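Local atomic coordinates of probable ABC transporter extracellular-binding protein yckB (Bacillus subtilis, PDB entry 2IEE), a protein that probably captures a solute outside the cell, as a membrane-attached lipoprotein, for a binding-protein-dependent ABC transport system. Residues A114-R117 with L121-I124; L186-F191 with N195-P200. One frame throughout, in Å; residues are numbered along the deposited sequence.

In the fold
Both interactions lie on the same side of the chain's centre, their own centres about 11 Å apart, and both reach the mixed sheet in which strands 108-116 and 197-214 are antiparallel neighbours. Interaction 1 is the more buried and the more polar: a turn folds back on the end of strand 108-116 through a serine hydroxyl, backbone groups and an arginine. Interaction 2 is partly buried and apolar, setting helix 181-190 against the start of strand 197-214 through one leucine. The two meet directly where I124 O and A114 O probably accept hydrogen bonds from H199 NE2 and N, and where R117 packs on N195. I115, whose CB points away from the turn, packs instead on L188 and I196.

Interaction 1 (A114-R117 with L121-I124); sequences AIVR and LSGI
This is a mixed polar and apolar contact in which the loop 121-124 folds back over the end of strand 108-116, an inner strand of the mixed sheet. Its central bond runs from R117 N to S122 OG, 3.0 Å long and nearly straight at 168°. The same hydroxyl is hydrogen-bonded to D175 O, and it sits 3.3 Å above the plane of the R117 guanidinium, over its centre. S122 OG does not bond to that group; the arginine, bent at chi3 (-75°), folds its flat end over the serine while its nitrogens turn to other partners: NE and NH2 form salt bridges with D120 and D175, and NH1 hydrogen-bonds to the carbonyls of V169 and T174. These partners probably hold the guanidinium in one orientation. A weak bond, L121 N to R117 O, is short at 2.8 Å but bent to 122°. Beside these polar groups V116 points toward the loop and spreads its two methyls: CG2 lies 3.5 Å from L121 CA and 3.8 Å from L121 CD2, whereas CG1 meets I124 CD1 at 3.9 Å. L121, S122 and G123 all have left-handed helical backbone angles, and I124 N bonds to L121 O: a tight left-handed turn after strand 108-116, clasped back on it by a serine hydroxyl, in the lobe of this family 3 solute-binding protein that carries the mixed sheet.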
loop_
_atom_site.group_PDB
_atom_site.type_symbol
_atom_site.label_atom_id
_atom_site.label_comp_id
_atom_site.label_asym_id
_atom_site.label_seq_id
_atom_site.Cartn_x
_atom_site.Cartn_y
_atom_site.Cartn_z
ATOM N N ALA A 114 -7.103 -6.397 11.569
ATOM C CA ALA A 114 -7.177 -5.724 12.853
ATOM C C ALA A 114 -6.124 -6.243 13.819
ATOM O O ALA A 114 -5.877 -7.445 13.904
ATOM C CB ALA A 114 -8.563 -5.921 13.463
ATOM N N ILE A 115 -5.492 -5.328 14.537
ATOM C CA ILE A 115 -4.520 -5.712 15.538
ATOM C C ILE A 115 -5.255 -5.578 16.863
ATOM O O ILE A 115 -5.863 -4.546 17.147
ATOM C CB ILE A 115 -3.284 -4.801 15.523
ATOM C CG1 ILE A 115 -2.288 -5.317 14.487
ATOM C CG2 ILE A 115 -2.644 -4.756 16.911
ATOM C CD1 ILE A 115 -1.072 -4.425 14.320
ATOM N N VAL A 116 -5.219 -6.645 17.649
ATOM C CA VAL A 116 -5.883 -6.688 18.945
ATOM C C VAL A 116 -4.884 -7.276 19.938
ATOM O O VAL A 116 -3.756 -7.584 19.558
ATOM C CB VAL A 116 -7.142 -7.589 18.878
ATOM C CG1 VAL A 116 -8.169 -6.982 17.921
ATOM C CG2 VAL A 116 -6.762 -8.991 18.394
ATOM N N ARG A 117 -5.281 -7.419 21.201
ATOM C CA ARG A 117 -4.387 -7.998 22.197
ATOM C C ARG A 117 -4.143 -9.477 21.909
ATOM O O ARG A 117 -5.040 -10.186 21.463
ATOM C CB ARG A 117 -4.971 -7.843 23.605
ATOM C CG ARG A 117 -4.733 -6.473 24.221
ATOM C CD ARG A 117 -5.381 -6.370 25.591
ATOM N NE ARG A 117 -6.831 -6.229 25.503
ATOM C CZ ARG A 117 -7.445 -5.146 25.026
ATOM N NH1 ARG A 117 -6.732 -4.113 24.590
ATOM N NH2 ARG A 117 -8.772 -5.087 25.002
ATOM N N LEU A 121 -7.461 -11.186 22.512
ATOM C CA LEU A 121 -7.945 -10.685 21.231
ATOM C C LEU A 121 -8.904 -9.517 21.428
ATOM O O LEU A 121 -9.762 -9.261 20.583
ATOM C CB LEU A 121 -8.640 -11.814 20.461
ATOM C CG LEU A 121 -7.775 -13.055 20.197
ATOM C CD1 LEU A 121 -8.639 -14.193 19.668
ATOM C CD2 LEU A 121 -6.665 -12.712 19.208
ATOM N N SER A 122 -8.749 -8.818 22.550
ATOM C CA SER A 122 -9.582 -7.665 22.886
ATOM C C SER A 122 -11.083 -7.978 22.905
ATOM O O SER A 122 -11.911 -7.095 22.670
ATOM C CB SER A 122 -9.305 -6.511 21.908
ATOM O OG SER A 122 -7.925 -6.158 21.904
ATOM N N GLY A 123 -11.424 -9.234 23.185
ATOM C CA GLY A 123 -12.820 -9.639 23.249
ATOM C C GLY A 123 -13.547 -9.533 21.923
ATOM O O GLY A 123 -14.777 -9.443 21.874
ATOM N N ILE A 124 -12.782 -9.548 20.840
ATOM C CA ILE A 124 -13.343 -9.433 19.502
ATOM C C ILE A 124 -13.310 -10.763 18.749
ATOM O O ILE A 124 -12.272 -11.431 18.710
ATOM C CB ILE A 124 -12.566 -8.364 18.698
ATOM C CG1 ILE A 124 -12.715 -7.003 19.387
ATOM C CG2 ILE A 124 -13.058 -8.325 17.252
ATOM C CD1 ILE A 124 -11.813 -5.900 18.842
#

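Interaction 2 (L186-F191 with N195-P200); sequences LALAAF and NITIHP
L188 lays its two methyls over the side chains of I196 and I198 and the backbone of T197, reaching from helix 181-190 to the start of strand 197-214. With CG anti to the carbonyl carbon (chi1 -85°), the branch extends toward the strand, and CG comes within 4.1 Å of T197 CA, the residue whose CA is nearest that of L188. CD2 presses on I198 CG1 at 3.4 Å, tighter than usual van der Waals contact, and lies 3.8 Å from I198 CD1. CD1 lies between the two isoleucines that flank T197, 4.0 Å from both I196 CD1 and I198 CG1. The CB of T197 points away from the helix, and L188 meets mainly its backbone. Cutting L188 back to an alanine is likely to open a gap between helix and strand where its two methyls now bridge I196 and I198. I115 from neighbouring strand 108-116 also touches L188 and I196, while L166 of helix 162-171 packs on I196 and F191. The contact is thus plain apolar helix-on-sheet packing: helix 181-190, joined by a short loop to the strand after it, covers part of the mixed sheet together with helix 162-171, in the alpha/beta fold of the periplasmic-binding-protein clan.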
loop_
_atom_site.group_PDB
_atom_site.type_symbol
_atom_site.label_atom_id
_atom_site.label_comp_id
_atom_site.label_asym_id
_atom_site.label_seq_id
_atom_site.Cartn_x
_atom_site.Cartn_y
_atom_site.Cartn_z
ATOM N N LEU A 186 4.167 -6.014 9.756
ATOM C CA LEU A 186 5.426 -5.354 10.049
ATOM C C LEU A 186 5.398 -4.854 11.482
ATOM O O LEU A 186 6.427 -4.826 12.151
ATOM C CB LEU A 186 5.668 -4.194 9.083
ATOM C CG LEU A 186 5.959 -4.660 7.654
ATOM C CD1 LEU A 186 6.170 -3.458 6.744
ATOM C CD2 LEU A 186 7.199 -5.548 7.658
ATOM N N ALA A 187 4.211 -4.471 11.949
ATOM C CA ALA A 187 4.045 -3.990 13.317
ATOM C C ALA A 187 4.429 -5.106 14.283
ATOM O O ALA A 187 5.192 -4.891 15.226
ATOM C CB ALA A 187 2.603 -3.562 13.556
ATOM N N LEU A 188 3.886 -6.295 14.041
ATOM C CA LEU A 188 4.168 -7.465 14.872
ATOM C C LEU A 188 5.651 -7.828 14.813
ATOM O O LEU A 188 6.270 -8.116 15.839
ATOM C CB LEU A 188 3.332 -8.663 14.403
ATOM C CG LEU A 188 1.902 -8.838 14.925
ATOM C CD1 LEU A 188 1.161 -7.525 14.939
ATOM C CD2 LEU A 188 1.185 -9.843 14.046
ATOM N N ALA A 189 6.220 -7.807 13.612
ATOM C CA ALA A 189 7.628 -8.140 13.441
ATOM C C ALA A 189 8.523 -7.163 14.191
ATOM O O ALA A 189 9.576 -7.544 14.696
ATOM C CB ALA A 189 7.994 -8.147 11.965
ATOM N N ALA A 190 8.099 -5.908 14.268
ATOM C CA ALA A 190 8.891 -4.891 14.949
ATOM C C ALA A 190 8.837 -5.028 16.469
ATOM O O ALA A 190 9.842 -4.817 17.151
ATOM C CB ALA A 190 8.429 -3.510 14.531
ATOM N N PHE A 191 7.671 -5.387 16.998
ATOM C CA PHE A 191 7.514 -5.542 18.443
ATOM C C PHE A 191 6.980 -6.930 18.779
ATOM O O PHE A 191 5.858 -7.068 19.270
ATOM C CB PHE A 191 6.551 -4.481 18.978
ATOM C CG PHE A 191 6.898 -3.083 18.554
ATOM C CD1 PHE A 191 6.486 -2.592 17.318
ATOM C CD2 PHE A 191 7.645 -2.256 19.388
ATOM C CE1 PHE A 191 6.813 -1.296 16.916
ATOM C CE2 PHE A 191 7.979 -0.960 19.002
ATOM C CZ PHE A 191 7.562 -0.479 17.764
ATOM N N ASN A 195 2.079 -7.324 23.693
ATOM C CA ASN A 195 0.833 -8.078 23.744
ATOM C C ASN A 195 -0.126 -7.643 22.643
ATOM O O ASN A 195 -1.178 -7.071 22.911
ATOM C CB ASN A 195 0.162 -7.928 25.111
ATOM C CG ASN A 195 -1.189 -8.627 25.175
ATOM O OD1 ASN A 195 -1.373 -9.704 24.608
ATOM N ND2 ASN A 195 -2.133 -8.021 25.879
ATOM N N ILE A 196 0.259 -7.917 21.400
ATOM C CA ILE A 196 -0.550 -7.582 20.238
ATOM C C ILE A 196 -0.416 -8.692 19.203
ATOM O O ILE A 196 0.545 -9.461 19.212
ATOM C CB ILE A 196 -0.090 -6.266 19.557
ATOM C CG1 ILE A 196 1.334 -6.434 19.018
ATOM C CG2 ILE A 196 -0.177 -5.106 20.536
ATOM C CD1 ILE A 196 1.839 -5.245 18.212
ATOM N N THR A 197 -1.386 -8.767 18.308
ATOM C CA THR A 197 -1.363 -9.762 17.251
ATOM C C THR A 197 -2.413 -9.343 16.242
ATOM O O THR A 197 -3.245 -8.482 16.526
ATOM C CB THR A 197 -1.718 -11.165 17.786
ATOM O OG1 THR A 197 -1.610 -12.125 16.726
ATOM C CG2 THR A 197 -3.144 -11.176 18.328
ATOM N N ILE A 198 -2.361 -9.935 15.058
ATOM C CA ILE A 198 -3.336 -9.644 14.021
ATOM C C ILE A 198 -4.467 -10.628 14.267
ATOM O O ILE A 198 -4.223 -11.825 14.407
ATOM C CB ILE A 198 -2.735 -9.865 12.618
ATOM C CG1 ILE A 198 -1.612 -8.847 12.387
ATOM C CG2 ILE A 198 -3.823 -9.755 11.560
ATOM C CD1 ILE A 198 -0.944 -8.917 11.026
ATOM N N HIS A 199 -5.696 -10.134 14.355
ATOM C CA HIS A 199 -6.831 -11.023 14.600
ATOM C C HIS A 199 -6.904 -12.058 13.480
ATOM O O HIS A 199 -6.901 -11.709 12.306
ATOM C CB HIS A 199 -8.137 -10.228 14.674
ATOM C CG HIS A 199 -9.286 -11.016 15.220
ATOM N ND1 HIS A 199 -9.867 -12.058 14.533
ATOM C CD2 HIS A 199 -9.938 -10.936 16.404
ATOM C CE1 HIS A 199 -10.829 -12.588 15.269
ATOM N NE2 HIS A 199 -10.893 -11.925 16.409
ATOM N N PRO A 200 -6.977 -13.349 13.837
ATOM C CA PRO A 200 -7.039 -14.445 12.867
ATOM C C PRO A 200 -8.270 -14.574 11.978
ATOM O O PRO A 200 -8.195 -15.211 10.933
ATOM C CB PRO A 200 -6.837 -15.685 13.740
ATOM C CG PRO A 200 -7.496 -15.288 15.032
ATOM C CD PRO A 200 -6.999 -13.865 15.218
#